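Protein yahD a copper inducible hydrolase (Lactococcus lactis subsp. lactis, PDB 3OG9) is a copper-inducible protein of the alpha/beta hydrolase family that probably acts as a hydrolase and binds D-malate in its pocket. Local coordinates at residues R51-Q55 with G56-Y60; A201-W204 with L205-K209. All blocks are in the same frame, centred on the assembly; numbering follows the deposited sequence. Where two conformers were deposited one is given.

Contact 1 of 2, residues R51-Q55 with G56-Y60; sequences RINEQ and GVNRY. With MLT (D-malate), chain C.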
ATOM      1  N   ARG A  51      13.641   1.067   2.723  1.00  9.84           N
ATOM      2  CA  ARG A  51      15.056   1.392   2.944  1.00 10.35           C
ATOM      3  C   ARG A  51      15.445   1.451   4.427  1.00 11.10           C
ATOM      4  O   ARG A  51      16.631   1.498   4.739  1.00 10.44           O
ATOM      5  CB  ARG A  51      15.368   2.740   2.319  1.00  9.76           C
ATOM      6  CG  ARG A  51      15.406   2.715   0.818  1.00 11.90           C
ATOM      7  CD  ARG A  51      16.270   3.871   0.301  1.00 10.75           C
ATOM      8  NE  ARG A  51      15.809   5.179   0.763  1.00 14.14           N
ATOM      9  CZ  ARG A  51      16.402   6.314   0.415  1.00 17.13           C
ATOM     10  NH1 ARG A  51      17.442   6.270  -0.406  1.00 17.13           N
ATOM     11  NH2 ARG A  51      15.971   7.471   0.874  1.00 18.06           N
ATOM     12  N   ILE A  52      14.456   1.462   5.321  1.00 10.98           N
ATOM     13  CA  ILE A  52      14.667   1.512   6.780  1.00 12.40           C
ATOM     14  C   ILE A  52      14.882   0.116   7.387  1.00 14.19           C
ATOM     15  O   ILE A  52      14.087  -0.797   7.156  1.00 12.89           O
ATOM     16  CB  ILE A  52      13.494   2.262   7.476  1.00 12.55           C
ATOM     17  CG1 ILE A  52      13.274   3.665   6.850  1.00 12.91           C
ATOM     18  CG2 ILE A  52      13.678   2.356   8.996  1.00 11.37           C
ATOM     19  CD1 ILE A  52      14.515   4.554   6.774  1.00 16.27           C
ATOM     20  N   ASN A  53      15.915  -0.015   8.225  0.50 15.56           N
ATOM     21  CA  ASN A  53      16.313  -1.315   8.765  0.50 17.79           C
ATOM     22  C   ASN A  53      16.719  -1.312  10.260  0.50 19.35           C
ATOM     23  O   ASN A  53      17.452  -2.200  10.708  0.50 19.63           O
ATOM     24  CB  ASN A  53      17.442  -1.867   7.890  0.50 17.80           C
ATOM     25  CG  ASN A  53      17.710  -3.336   8.112  0.50 19.09           C
ATOM     26  OD1 ASN A  53      16.793  -4.145   8.322  0.50 20.72           O
ATOM     27  ND2 ASN A  53      18.987  -3.701   8.037  0.50 19.01           N
ATOM     28  N   GLU A  54      16.213  -0.342  11.027  1.00 20.93           N
ATOM     29  CA  GLU A  54      16.591  -0.174  12.432  1.00 23.31           C
ATOM     30  C   GLU A  54      16.376  -1.484  13.162  1.00 25.65           C
ATOM     31  O   GLU A  54      15.266  -2.045  13.155  1.00 25.88           O
ATOM     32  CB  GLU A  54      15.853   1.010  13.071  1.00 24.12           C
ATOM     33  CG  GLU A  54      15.946   2.247  12.181  1.00 23.63           C
ATOM     34  CD  GLU A  54      15.716   3.563  12.881  0.50 23.44           C
ATOM     35  OE1 GLU A  54      16.543   4.466  12.651  0.50 25.22           O
ATOM     36  OE2 GLU A  54      14.724   3.712  13.629  0.50 21.32           O
ATOM     37  N   GLN A  55      17.493  -1.992  13.707  1.00 27.33           N
ATOM     38  CA  GLN A  55      17.590  -3.296  14.376  1.00 29.22           C
ATOM     39  C   GLN A  55      17.183  -4.478  13.491  1.00 28.16           C
ATOM     40  O   GLN A  55      16.565  -5.445  13.967  1.00 29.08           O
ATOM     41  CB  GLN A  55      16.825  -3.285  15.711  1.00 30.03           C
ATOM     42  CG  GLN A  55      17.287  -2.155  16.660  1.00 33.08           C
ATOM     43  CD  GLN A  55      16.621  -2.196  18.032  1.00 34.58           C
ATOM     44  OE1 GLN A  55      15.400  -2.387  18.153  1.00 38.55           O
ATOM     45  NE2 GLN A  55      17.427  -1.978  19.081  1.00 39.67           N
ATOM     46  N   GLY A  56      17.539  -4.403  12.208  1.00 26.86           N
ATOM     47  CA  GLY A  56      17.243  -5.480  11.258  1.00 24.47           C
ATOM     48  C   GLY A  56      15.762  -5.717  10.928  1.00 23.08           C
ATOM     49  O   GLY A  56      15.430  -6.738  10.336  1.00 23.61           O
ATOM     50  N   VAL A  57      14.878  -4.790  11.307  1.00 20.52           N
ATOM     51  CA  VAL A  57      13.447  -4.849  10.911  1.00 17.77           C
ATOM     52  C   VAL A  57      13.177  -3.979   9.671  1.00 14.77           C
ATOM     53  O   VAL A  57      13.268  -2.777   9.755  1.00 15.01           O
ATOM     54  CB  VAL A  57      12.556  -4.376  12.078  1.00 18.55           C
ATOM     55  CG1 VAL A  57      11.131  -4.503  11.718  1.00 18.30           C
ATOM     56  CG2 VAL A  57      12.852  -5.206  13.362  1.00 19.47           C
ATOM     57  N   ASN A  58      12.866  -4.572   8.522  1.00 12.06           N
ATOM     58  CA  ASN A  58      12.624  -3.778   7.308  1.00 11.16           C
ATOM     59  C   ASN A  58      11.363  -2.934   7.461  1.00  9.50           C
ATOM     60  O   ASN A  58      10.353  -3.446   7.933  1.00  8.84           O
ATOM     61  CB  ASN A  58      12.478  -4.695   6.077  1.00 10.76           C
ATOM     62  CG  ASN A  58      13.754  -5.421   5.730  1.00 11.31           C
ATOM     63  OD1 ASN A  58      14.854  -4.961   6.054  1.00 14.25           O
ATOM     64  ND2 ASN A  58      13.623  -6.536   5.021  1.00 10.07           N
ATOM     65  N   ARG A  59      11.425  -1.668   7.051  1.00  9.57           N
ATOM     66  CA  ARG A  59      10.274  -0.733   7.104  1.00  8.84           C
ATOM     67  C   ARG A  59      10.429   0.316   6.012  1.00  8.14           C
ATOM     68  O   ARG A  59      11.534   0.524   5.500  1.00  9.42           O
ATOM     69  CB  ARG A  59      10.220   0.021   8.449  1.00  9.63           C
ATOM     70  CG  ARG A  59       9.659  -0.739   9.642  1.00  8.51           C
ATOM     71  CD  ARG A  59       9.611   0.175  10.880  1.00  9.91           C
ATOM     72  NE  ARG A  59       8.910   1.401  10.536  1.00  8.77           N
ATOM     73  CZ  ARG A  59       7.585   1.551  10.578  1.00 10.97           C
ATOM     74  NH1 ARG A  59       6.806   0.571  11.002  1.00 12.62           N
ATOM     75  NH2 ARG A  59       7.038   2.693  10.192  1.00 10.78           N
ATOM     76  N   TYR A  60       9.338   1.011   5.686  1.00  7.34           N
ATOM     77  CA  TYR A  60       9.399   2.104   4.702  1.00  6.61           C
ATOM     78  C   TYR A  60       9.742   3.470   5.263  1.00  6.89           C
ATOM     79  O   TYR A  60      10.168   4.348   4.515  1.00  8.20           O
ATOM     80  CB  TYR A  60       8.105   2.190   3.899  1.00  5.77           C
ATOM     81  CG  TYR A  60       7.999   1.047   2.943  1.00  4.86           C
ATOM     82  CD1 TYR A  60       8.657   1.079   1.709  1.00  5.68           C
ATOM     83  CD2 TYR A  60       7.297  -0.127   3.312  1.00  7.23           C
ATOM     84  CE1 TYR A  60       8.590  -0.014   0.845  1.00  5.93           C
ATOM     85  CE2 TYR A  60       7.225  -1.215   2.437  1.00  4.98           C
ATOM     86  CZ  TYR A  60       7.850  -1.144   1.219  1.00  5.74           C
ATOM     87  OH  TYR A  60       7.785  -2.228   0.365  1.00  3.88           O
TER
HETATM   88  C1  MLT C 500       3.248   1.667  10.272  1.00 18.36           C
HETATM   89  O1  MLT C 500       4.404   1.918  10.709  1.00 16.02           O
HETATM   90  O2  MLT C 500       2.980   1.822   9.055  1.00 13.79           O
HETATM   91  C2  MLT C 500       2.164   1.199  11.216  1.00 21.36           C
HETATM   92  O3  MLT C 500       2.613   1.165  12.559  1.00 24.21           O
HETATM   93  C3  MLT C 500       1.600  -0.160  10.800  1.00 22.27           C
HETATM   94  C4  MLT C 500       2.593  -1.290  10.933  1.00 25.72           C
HETATM   95  O4  MLT C 500       2.148  -2.401  11.296  1.00 28.98           O
HETATM   96  O5  MLT C 500       3.823  -1.188  10.684  1.00 22.41           O
HETATM   97  O   HOH W   1      11.941   3.398   2.511  1.00  6.23           O
HETATM   98  O   HOH W   2      13.303  -0.496  11.404  1.00 24.98           O

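Contact 2 of 2, residues A201-W204 with L205-K209; sequences AKKW and LTETK. Unlike the reference sequence in segment 201-204: K202 (reference Asn).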
ATOM      1  N   ALA A 201     -10.168  -9.604  -2.193  1.00  6.06           N
ATOM      2  CA  ALA A 201      -9.466  -8.640  -3.071  1.00  5.63           C
ATOM      3  C   ALA A 201      -9.373  -9.161  -4.509  1.00  6.01           C
ATOM      4  O   ALA A 201      -9.619  -8.414  -5.482  1.00  5.24           O
ATOM      5  CB  ALA A 201      -8.077  -8.354  -2.511  1.00  4.98           C
ATOM      6  N   LYS A 202      -9.065 -10.457  -4.647  1.00  6.26           N
ATOM      7  CA  LYS A 202      -9.111 -11.165  -5.939  1.00  6.40           C
ATOM      8  C   LYS A 202     -10.471 -10.990  -6.635  1.00  6.02           C
ATOM      9  O   LYS A 202     -10.572 -10.639  -7.825  1.00  4.63           O
ATOM     10  CB  LYS A 202      -8.830 -12.667  -5.706  1.00  7.14           C
ATOM     11  CG  LYS A 202      -8.765 -13.534  -6.987  1.00  7.64           C
ATOM     12  CD  LYS A 202      -8.480 -15.002  -6.639  1.00  7.84           C
ATOM     13  CE  LYS A 202      -8.466 -15.895  -7.908  1.00 12.05           C
ATOM     14  NZ  LYS A 202      -7.343 -15.560  -8.858  1.00 14.64           N
ATOM     15  N   LYS A 203     -11.529 -11.225  -5.885  1.00  7.44           N
ATOM     16  CA  LYS A 203     -12.877 -11.072  -6.431  1.00  9.10           C
ATOM     17  C   LYS A 203     -13.165  -9.622  -6.810  1.00  8.64           C
ATOM     18  O   LYS A 203     -13.687  -9.322  -7.898  1.00  8.57           O
ATOM     19  CB  LYS A 203     -13.898 -11.602  -5.434  1.00  9.15           C
ATOM     20  CG  LYS A 203     -15.367 -11.474  -5.867  1.00 12.66           C
ATOM     21  CD  LYS A 203     -16.219 -12.314  -4.894  1.00 18.33           C
ATOM     22  CE  LYS A 203     -17.589 -11.731  -4.656  1.00 23.87           C
ATOM     23  NZ  LYS A 203     -18.205 -11.273  -5.927  1.00 24.21           N
ATOM     24  N   TRP A 204     -12.821  -8.710  -5.917  1.00  8.80           N
ATOM     25  CA  TRP A 204     -12.993  -7.279  -6.176  1.00  8.38           C
ATOM     26  C   TRP A 204     -12.247  -6.840  -7.435  1.00  9.28           C
ATOM     27  O   TRP A 204     -12.818  -6.140  -8.281  1.00  8.88           O
ATOM     28  CB  TRP A 204     -12.497  -6.477  -4.989  1.00  8.19           C
ATOM     29  CG  TRP A 204     -12.525  -4.982  -5.171  1.00  6.73           C
ATOM     30  CD1 TRP A 204     -13.599  -4.159  -5.003  1.00  7.26           C
ATOM     31  CD2 TRP A 204     -11.417  -4.138  -5.509  1.00  7.66           C
ATOM     32  NE1 TRP A 204     -13.231  -2.846  -5.206  1.00  8.79           N
ATOM     33  CE2 TRP A 204     -11.898  -2.800  -5.520  1.00  7.13           C
ATOM     34  CE3 TRP A 204     -10.070  -4.373  -5.804  1.00  6.96           C
ATOM     35  CZ2 TRP A 204     -11.083  -1.711  -5.818  1.00  6.46           C
ATOM     36  CZ3 TRP A 204      -9.234  -3.254  -6.089  1.00  8.45           C
ATOM     37  CH2 TRP A 204      -9.747  -1.953  -6.065  1.00  6.02           C
ATOM     38  N   LEU A 205     -11.003  -7.294  -7.599  1.00  9.75           N
ATOM     39  CA  LEU A 205     -10.253  -6.939  -8.800  1.00 10.79           C
ATOM     40  C   LEU A 205     -10.925  -7.415 -10.100  1.00 12.19           C
ATOM     41  O   LEU A 205     -10.959  -6.653 -11.070  1.00 11.73           O
ATOM     42  CB  LEU A 205      -8.798  -7.431  -8.737  1.00 10.23           C
ATOM     43  CG  LEU A 205      -7.845  -6.796  -9.759  1.00 12.92           C
ATOM     44  CD1 LEU A 205      -7.716  -5.281  -9.609  1.00 11.75           C
ATOM     45  CD2 LEU A 205      -6.473  -7.404  -9.620  1.00 10.18           C
ATOM     46  N   THR A 206     -11.459  -8.647 -10.121  1.00 13.17           N
ATOM     47  CA  THR A 206     -12.269  -9.127 -11.280  1.00 15.38           C
ATOM     48  C   THR A 206     -13.475  -8.236 -11.613  1.00 16.18           C
ATOM     49  O   THR A 206     -13.877  -8.118 -12.775  1.00 15.95           O
ATOM     50  CB  THR A 206     -12.775 -10.600 -11.133  1.00 15.90           C
ATOM     51  OG1 THR A 206     -13.919 -10.665 -10.262  1.00 17.16           O
ATOM     52  CG2 THR A 206     -11.673 -11.489 -10.621  1.00 16.68           C
ATOM     53  N   GLU A 207     -14.048  -7.613 -10.591  1.00 17.27           N
ATOM     54  CA  GLU A 207     -15.190  -6.709 -10.761  1.00 19.20           C
ATOM     55  C   GLU A 207     -14.786  -5.339 -11.220  1.00 20.05           C
ATOM     56  O   GLU A 207     -15.526  -4.692 -11.955  1.00 20.23           O
ATOM     57  CB  GLU A 207     -15.971  -6.575  -9.454  1.00 19.48           C
ATOM     58  CG  GLU A 207     -16.592  -7.875  -9.037  1.00 22.23           C
ATOM     59  CD  GLU A 207     -17.080  -7.868  -7.609  1.00 28.04           C
ATOM     60  OE1 GLU A 207     -17.153  -6.780  -7.006  1.00 29.43           O
ATOM     61  OE2 GLU A 207     -17.389  -8.958  -7.087  1.00 29.83           O
ATOM     62  N   THR A 208     -13.639  -4.850 -10.748  0.50 20.36           N
ATOM     63  CA  THR A 208     -13.225  -3.465 -11.042  0.50 21.12           C
ATOM     64  C   THR A 208     -12.190  -3.350 -12.159  0.50 22.67           C
ATOM     65  O   THR A 208     -12.077  -2.297 -12.795  0.50 23.11           O
ATOM     66  CB  THR A 208     -12.638  -2.744  -9.803  0.50 20.83           C
ATOM     67  OG1 THR A 208     -11.532  -3.495  -9.287  0.50 18.07           O
ATOM     68  CG2 THR A 208     -13.690  -2.549  -8.721  0.50 19.67           C
ATOM     69  N   LYS A 209     -11.432  -4.426 -12.376  1.00 23.98           N
ATOM     70  CA  LYS A 209     -10.263  -4.425 -13.279  1.00 26.18           C
ATOM     71  C   LYS A 209     -10.522  -3.618 -14.547  1.00 26.94           C
ATOM     72  O   LYS A 209     -11.600  -3.735 -15.152  1.00 28.50           O
ATOM     73  CB  LYS A 209      -9.883  -5.879 -13.636  1.00 26.45           C
ATOM     74  CG  LYS A 209      -8.447  -6.094 -14.153  1.00 28.34           C
ATOM     75  CD  LYS A 209      -8.290  -7.471 -14.825  1.00 28.65           C
ATOM     76  CE  LYS A 209      -7.048  -7.516 -15.749  1.00 32.88           C
ATOM     77  NZ  LYS A 209      -6.540  -8.901 -16.058  1.00 33.42           N
TER

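Contact 1 of 2, residues R51-Q55 with G56-Y60
A hairpin-like turn beside the D-malate pocket brings I52 back against R59 through a single antiparallel bridge. Both residues form a hydrogen-bonded pair: R59 N gives to I52 O at 2.8 Å, and I52 N gives to R59 O at 3.1 Å. The chain reverses between them. G56 N bonds to N53 O at 2.7 Å, and V57 N reaches E54 O only weakly. G56 has a positive phi of 67°, which suits a glycine. One water links E54 O to V57 O across the turn, and another joins R51 N to Y60 O. I52 CB lies 3.3 Å from R59 O and also meets R59 CB at 4.1 Å. The guanidinium is turned to the malate instead. The R59 chain bends at chi3 (52°) and carries its head there, with malate O1 at the guanidinium edge, near its plane. R59 NH1 and NH2 each bond to malate O1, both at 2.8 Å. R59 NE bonds to F61 O, which probably limits the turning of the head. Two N-H groups thus grip one carboxylate oxygen. The positive charge of R59 probably favours a carboxylate here, and the bridge probably steadies the backbone from which it reaches.

Contact 2 of 2, residues A201-W204 with L205-K209
The backbone of 201-204 and 205-208 forms the last turns of helix 195-208, with L205 N bonded to A201 O at 2.8 Å and T206 N to K202 O. E207 N and T208 N continue the pattern to K203 O and W204 O. Two side-chain hydroxyls bond to the same carbonyls. T206 OG1 gives to K203 O at 2.7 Å, in the carbonyl plane and on a lone pair. T208 OG1 gives to W204 O at 3.1 Å, but from above the carbonyl plane. Each of these two oxygens therefore takes a backbone and a hydroxyl donor. On the solvent side, K203 and E207 form an i to i+4 salt bridge. K203 NZ meets E207 OE2 at 2.7 Å, nearly along the C-O axis. The lysine chain bends at chi3 and chi4 (44°), which brings NZ to the carboxylate. T208 lies over one face of the W204 indole. Its CG2 makes a CH-pi contact 3.8 Å from the centroid of the five-membered ring, while T208 OG1 stands 3.6 Å above the indole plane. W204 CG is anti to the backbone N (chi1 176°), which carries the ring alongside the next turn. The ring also meets F153 and touches I131. With an alanine in place of the indole, the T208 methyl is likely to lose its aromatic face, and a gap to open against I131 and F153. A201 touches I131 and F133, and L205 touches A40. The arrangement is that of an amphipathic C-terminal helix laid on the central sheet of an alpha/beta hydrolase fold, its buried face against strands 129-133 and 151-156 and its charged pair outward.

Contacts 1 and 2 lie on opposite sides of the chain's centre. Their centres are 32 Å apart, their nearest atoms about 17 Å apart, and they do not touch. Contact 1 sits in the loop between strand 45-48 and helix 76-97 and contributes R59 to the malate pocket. T25, N111 and N114 also bond the ligand, and S110 and H191 line the same pocket. S110 and H191 may form a Ser-His-Asp triad with D160. Contact 2 lies away from these sites, at the end of the chain. Both belong to one alpha/beta fold: contact 1 brings R59 to the ligand, while contact 2 lays the last helix on the sheet.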